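Local structure of down syndrome cell adhesion molecule, isoform AK (Drosophila melanogaster, 4WVR) at residues A[6-11]-A[84-89]; A[80-85]-A[97-102]. The protein is a neuronal cell-adhesion receptor of the immunoglobulin superfamily, each isoform of which probably recognises its own kind by homodimerization, this chain being its seventh Ig domain. One frame throughout, in Å; residues are numbered along the deposited sequence.

Interaction 1. Residues A[6-11]-A[84-89]; sequences VPPSIA and CIAENK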
loop_
_atom_site.group_PDB
_atom_site.type_symbol
_atom_site.label_atom_id
_atom_site.label_comp_id
_atom_site.label_asym_id
_atom_site.label_seq_id
_atom_site.Cartn_x
_atom_site.Cartn_y
_atom_site.Cartn_z
ATOM N N VAL A 6 3.195 -5.490 -24.872
ATOM C CA VAL A 6 2.143 -5.137 -23.919
ATOM C C VAL A 6 2.570 -3.996 -22.999
ATOM O O VAL A 6 3.514 -4.138 -22.219
ATOM C CB VAL A 6 1.732 -6.344 -23.058
ATOM C CG1 VAL A 6 0.598 -5.962 -22.126
ATOM C CG2 VAL A 6 1.337 -7.513 -23.946
ATOM N N PRO A 7 1.866 -2.858 -23.091
ATOM C CA PRO A 7 2.112 -1.653 -22.295
ATOM C C PRO A 7 1.561 -1.791 -20.873
ATOM O O PRO A 7 0.647 -2.587 -20.652
ATOM C CB PRO A 7 1.368 -0.570 -23.077
ATOM C CG PRO A 7 0.222 -1.294 -23.684
ATOM C CD PRO A 7 0.710 -2.690 -23.992
ATOM N N PRO A 8 2.113 -1.028 -19.917
ATOM C CA PRO A 8 1.692 -1.151 -18.515
ATOM C C PRO A 8 0.273 -0.651 -18.284
ATOM O O PRO A 8 -0.119 0.361 -18.861
ATOM C CB PRO A 8 2.700 -0.268 -17.760
ATOM C CG PRO A 8 3.821 -0.015 -18.727
ATOM C CD PRO A 8 3.189 -0.038 -20.079
ATOM N N SER A 9 -0.490 -1.367 -17.463
ATOM C CA SER A 9 -1.778 -0.879 -16.980
ATOM C C SER A 9 -1.750 -0.894 -15.456
ATOM O O SER A 9 -1.172 -1.799 -14.853
ATOM C CB SER A 9 -2.936 -1.725 -17.511
ATOM O OG SER A 9 -2.947 -3.009 -16.911
ATOM N N ILE A 10 -2.365 0.110 -14.842
ATOM C CA ILE A 10 -2.243 0.311 -13.402
ATOM C C ILE A 10 -3.585 0.285 -12.680
ATOM O O ILE A 10 -4.531 0.955 -13.091
ATOM C CB ILE A 10 -1.561 1.657 -13.091
ATOM C CG1 ILE A 10 -0.314 1.843 -13.959
ATOM C CG2 ILE A 10 -1.233 1.766 -11.599
ATOM C CD1 ILE A 10 0.271 3.235 -13.885
ATOM N N ALA A 11 -3.659 -0.481 -11.596
ATOM C CA ALA A 11 -4.823 -0.427 -10.721
ATOM C C ALA A 11 -4.891 0.940 -10.051
ATOM O O ALA A 11 -3.884 1.444 -9.551
ATOM C CB ALA A 11 -4.770 -1.534 -9.678
ATOM N N CYS A 84 1.440 8.130 -10.245
ATOM C CA CYS A 84 2.332 7.012 -10.495
ATOM C C CYS A 84 2.437 6.787 -11.992
ATOM O O CYS A 84 1.420 6.665 -12.671
ATOM C CB CYS A 84 1.834 5.742 -9.817
ATOM S SG CYS A 84 2.872 4.316 -10.193
ATOM N N ILE A 85 3.663 6.738 -12.500
ATOM C CA ILE A 85 3.894 6.498 -13.918
ATOM C C ILE A 85 4.618 5.174 -14.135
ATOM O O ILE A 85 5.689 4.945 -13.577
ATOM C CB ILE A 85 4.716 7.634 -14.556
ATOM C CG1 ILE A 85 4.068 8.988 -14.261
ATOM C CG2 ILE A 85 4.859 7.408 -16.057
ATOM C CD1 ILE A 85 4.922 10.167 -14.655
ATOM N N ALA A 86 4.022 4.309 -14.948
ATOM C CA ALA A 86 4.611 3.013 -15.270
ATOM C C ALA A 86 4.984 2.939 -16.746
ATOM O O ALA A 86 4.133 3.120 -17.617
ATOM C CB ALA A 86 3.653 1.895 -14.915
ATOM N N GLU A 87 6.256 2.664 -17.019
ATOM C CA GLU A 87 6.755 2.616 -18.389
ATOM C C GLU A 87 7.537 1.350 -18.700
ATOM O O GLU A 87 8.329 0.876 -17.889
ATOM C CB GLU A 87 7.652 3.822 -18.674
ATOM C CG GLU A 87 6.968 5.165 -18.568
ATOM C CD GLU A 87 7.959 6.304 -18.401
ATOM O OE1 GLU A 87 9.152 6.030 -18.159
ATOM O OE2 GLU A 87 7.541 7.472 -18.521
ATOM N N ASN A 88 7.302 0.809 -19.890
ATOM C CA ASN A 88 8.180 -0.204 -20.456
ATOM C C ASN A 88 8.547 0.181 -21.888
ATOM O O ASN A 88 8.296 1.310 -22.317
ATOM C CB ASN A 88 7.531 -1.591 -20.405
ATOM C CG ASN A 88 6.181 -1.640 -21.100
ATOM O OD1 ASN A 88 5.812 -0.734 -21.846
ATOM N ND2 ASN A 88 5.436 -2.711 -20.855
ATOM N N LYS A 89 9.135 -0.752 -22.627
ATOM C CA LYS A 89 9.540 -0.470 -23.998
ATOM C C LYS A 89 8.326 -0.266 -24.901
ATOM O O LYS A 89 8.386 0.494 -25.868
ATOM C CB LYS A 89 10.421 -1.596 -24.540
ATOM C CG LYS A 89 11.224 -2.332 -23.477
ATOM C CD LYS A 89 12.183 -3.329 -24.110
ATOM C CE LYS A 89 11.659 -4.751 -24.002
ATOM N NZ LYS A 89 12.630 -5.748 -24.530
#
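N88 reaches across to the N-terminal segment and makes the single hydrogen bond between residues 6-11 and 84-89: its ND2 donates to V6 O at 2.8 Å. The bond is bent, 138° at the hydrogen, and the acceptor lies 20° out of the amide plane. With chi1 at 56°, CG of N88 sits between the backbone N and the carbonyl carbon, which turns the amide toward V6. The same ND2 also donates to D36 O, while OD1 accepts from G91 N. With partners at both ends of the amide, its rotation is well defined, and V6, D36 and the turn at G91 are tied to one side chain.

This is an immunoglobulin sandwich. The 6-11 segment runs nearly antiparallel to 84-89, but its backbone bonds go to M31, at the end of strand 26-31, and to Q33, K34 and D36 beyond it, so toward strand 80-87 it offers mainly side chains. Further back in that strand, C84 is joined to C30 by the disulfide between the two sheets.

The remaining contacts are van der Waals. P8 lays its ring against A86 and N88, CD 3.2 Å from OD1 of N88 and CG 3.3 Å from the carbonyl O of A86. CB of P8 meets CB of A86 at 3.7 Å, and the A86 methyl also touches V32 and I10. I10 has CG1 anti to its carbonyl carbon and then an extended chain, carrying CD1 to 3.8 Å from A86 CB. The same CD1 stands equally close to C84 O, and I10 also packs on T95 of strand 92-99.

Interaction 2. Residues A[80-85]-A[97-102]; sequences GVFKCI and SELKVN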
loop_
_atom_site.group_PDB
_atom_site.type_symbol
_atom_site.label_atom_id
_atom_site.label_comp_id
_atom_site.label_asym_id
_atom_site.label_seq_id
_atom_site.Cartn_x
_atom_site.Cartn_y
_atom_site.Cartn_z
ATOM N N GLY A 80 -1.647 17.880 -2.717
ATOM C CA GLY A 80 -1.628 17.880 -4.164
ATOM C C GLY A 80 -1.840 16.542 -4.838
ATOM O O GLY A 80 -2.254 15.561 -4.216
ATOM N N VAL A 81 -1.541 16.513 -6.131
ATOM C CA VAL A 81 -1.799 15.345 -6.959
ATOM C C VAL A 81 -0.594 14.414 -7.012
ATOM O O VAL A 81 0.472 14.788 -7.499
ATOM C CB VAL A 81 -2.176 15.756 -8.396
ATOM C CG1 VAL A 81 -2.569 14.532 -9.215
ATOM C CG2 VAL A 81 -3.306 16.776 -8.373
ATOM N N PHE A 82 -0.768 13.199 -6.503
ATOM C CA PHE A 82 0.261 12.177 -6.615
ATOM C C PHE A 82 0.012 11.339 -7.856
ATOM O O PHE A 82 -1.072 10.792 -8.041
ATOM C CB PHE A 82 0.293 11.287 -5.370
ATOM C CG PHE A 82 0.844 11.972 -4.153
ATOM C CD1 PHE A 82 0.033 12.763 -3.362
ATOM C CD2 PHE A 82 2.174 11.819 -3.801
ATOM C CE1 PHE A 82 0.540 13.396 -2.242
ATOM C CE2 PHE A 82 2.686 12.448 -2.685
ATOM C CZ PHE A 82 1.868 13.237 -1.904
ATOM N N LYS A 83 1.020 11.245 -8.711
ATOM C CA LYS A 83 0.888 10.455 -9.919
ATOM C C LYS A 83 1.908 9.333 -9.942
ATOM O O LYS A 83 3.086 9.548 -9.672
ATOM C CB LYS A 83 1.046 11.334 -11.161
ATOM C CG LYS A 83 0.898 10.577 -12.473
ATOM C CD LYS A 83 1.186 11.481 -13.660
ATOM C CE LYS A 83 0.278 12.702 -13.656
ATOM N NZ LYS A 83 0.593 13.626 -14.782
ATOM N N CYS A 84 1.440 8.130 -10.245
ATOM C CA CYS A 84 2.332 7.012 -10.495
ATOM C C CYS A 84 2.437 6.787 -11.992
ATOM O O CYS A 84 1.420 6.665 -12.671
ATOM C CB CYS A 84 1.834 5.742 -9.817
ATOM S SG CYS A 84 2.872 4.316 -10.193
ATOM N N ILE A 85 3.663 6.738 -12.500
ATOM C CA ILE A 85 3.894 6.498 -13.918
ATOM C C ILE A 85 4.618 5.174 -14.135
ATOM O O ILE A 85 5.689 4.945 -13.577
ATOM C CB ILE A 85 4.716 7.634 -14.556
ATOM C CG1 ILE A 85 4.068 8.988 -14.261
ATOM C CG2 ILE A 85 4.859 7.408 -16.057
ATOM C CD1 ILE A 85 4.922 10.167 -14.655
ATOM N N SER A 97 -4.051 10.300 -7.603
ATOM C CA SER A 97 -4.947 10.507 -6.476
ATOM C C SER A 97 -4.577 11.808 -5.786
ATOM O O SER A 97 -3.403 12.079 -5.546
ATOM C CB SER A 97 -4.883 9.343 -5.487
ATOM O OG SER A 97 -5.830 9.515 -4.444
ATOM N N GLU A 98 -5.575 12.623 -5.477
ATOM C CA GLU A 98 -5.295 13.884 -4.812
ATOM C C GLU A 98 -5.301 13.708 -3.306
ATOM O O GLU A 98 -6.264 13.197 -2.735
ATOM C CB GLU A 98 -6.305 14.958 -5.215
ATOM C CG GLU A 98 -5.972 16.321 -4.632
ATOM C CD GLU A 98 -7.027 17.365 -4.927
ATOM O OE1 GLU A 98 -8.067 17.008 -5.521
ATOM O OE2 GLU A 98 -6.811 18.541 -4.567
ATOM N N LEU A 99 -4.212 14.125 -2.670
ATOM C CA LEU A 99 -4.137 14.140 -1.216
ATOM C C LEU A 99 -4.579 15.500 -0.691
ATOM O O LEU A 99 -4.045 16.533 -1.093
ATOM C CB LEU A 99 -2.719 13.822 -0.739
ATOM C CG LEU A 99 -2.525 13.851 0.777
ATOM C CD1 LEU A 99 -3.396 12.801 1.445
ATOM C CD2 LEU A 99 -1.059 13.654 1.145
ATOM N N LYS A 100 -5.563 15.494 0.201
ATOM C CA LYS A 100 -6.039 16.728 0.811
ATOM C C LYS A 100 -5.702 16.751 2.295
ATOM O O LYS A 100 -5.863 15.752 2.995
ATOM C CB LYS A 100 -7.544 16.889 0.596
ATOM C CG LYS A 100 -7.923 17.126 -0.858
ATOM C CD LYS A 100 -9.421 17.308 -1.033
ATOM C CE LYS A 100 -9.767 17.597 -2.487
ATOM N NZ LYS A 100 -11.238 17.684 -2.709
ATOM N N VAL A 101 -5.221 17.897 2.765
ATOM C CA VAL A 101 -4.812 18.044 4.155
ATOM C C VAL A 101 -5.581 19.183 4.820
ATOM O O VAL A 101 -5.655 20.288 4.282
ATOM C CB VAL A 101 -3.296 18.304 4.271
ATOM C CG1 VAL A 101 -2.857 18.237 5.726
ATOM C CG2 VAL A 101 -2.516 17.298 3.428
ATOM N N ASN A 102 -6.148 18.907 5.990
ATOM C CA ASN A 102 -6.973 19.882 6.697
ATOM C C ASN A 102 -6.131 20.969 7.360
ATOM O O ASN A 102 -4.914 21.027 7.176
ATOM C CB ASN A 102 -7.840 19.182 7.734
#
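F82 and L99 lie side by side on one face of the sheet, pointing the same way, and the ring meets its neighbour edge on: L99 CB is 3.6 Å from F82 CE1 and close to the ring plane, with L99 CD2 at 3.8 Å from the same CE1. CG of F82 is anti to its carbonyl carbon (chi1 -72°), a setting that carries the ring into the core, where it also meets L45, L69, I71 and the ring of F15. With an alanine here, a gap would probably open between the two sheets, CB and CD2 of L99 losing the ring edge they pack against and L69 and I71 losing their cover. On the other face E98 stands across from V81, its CG 3.8 Å from G80 O.

The backbones hold these orientations in register. G80 and L99 form a hydrogen-bonded pair, in which L99 N donates to G80 O at 2.9 Å, and F82 and S97 form the next, where F82 N donates to S97 O at 3.0 Å. The S97 hydroxyl is bonded to F15 N. Strands 80-87 and 92-99 are the antiparallel F-G hairpin of an immunoglobulin domain, with F82 two residues before the disulfide cysteine C84.

Both interactions use strand 80-87, one near each end, and they share C84 and I85. Their centres lie 19 Å apart, on opposite sides of the centre of the chain. Along the sequence the order is 6-11, 80-85 running into 84-89, then 97-102, so one central strand meets the beginning of the domain at its far end and the end of the domain at its start. Interaction 2 is pairing within the four-stranded sheet, strand 92-99 being one of its two outermost strands within the chain; interaction 1 sets the N-terminal segment beside that sheet mainly through side chains. The chain's two termini thus leave at opposite ends of the sandwich, as suits a domain strung between others in a receptor.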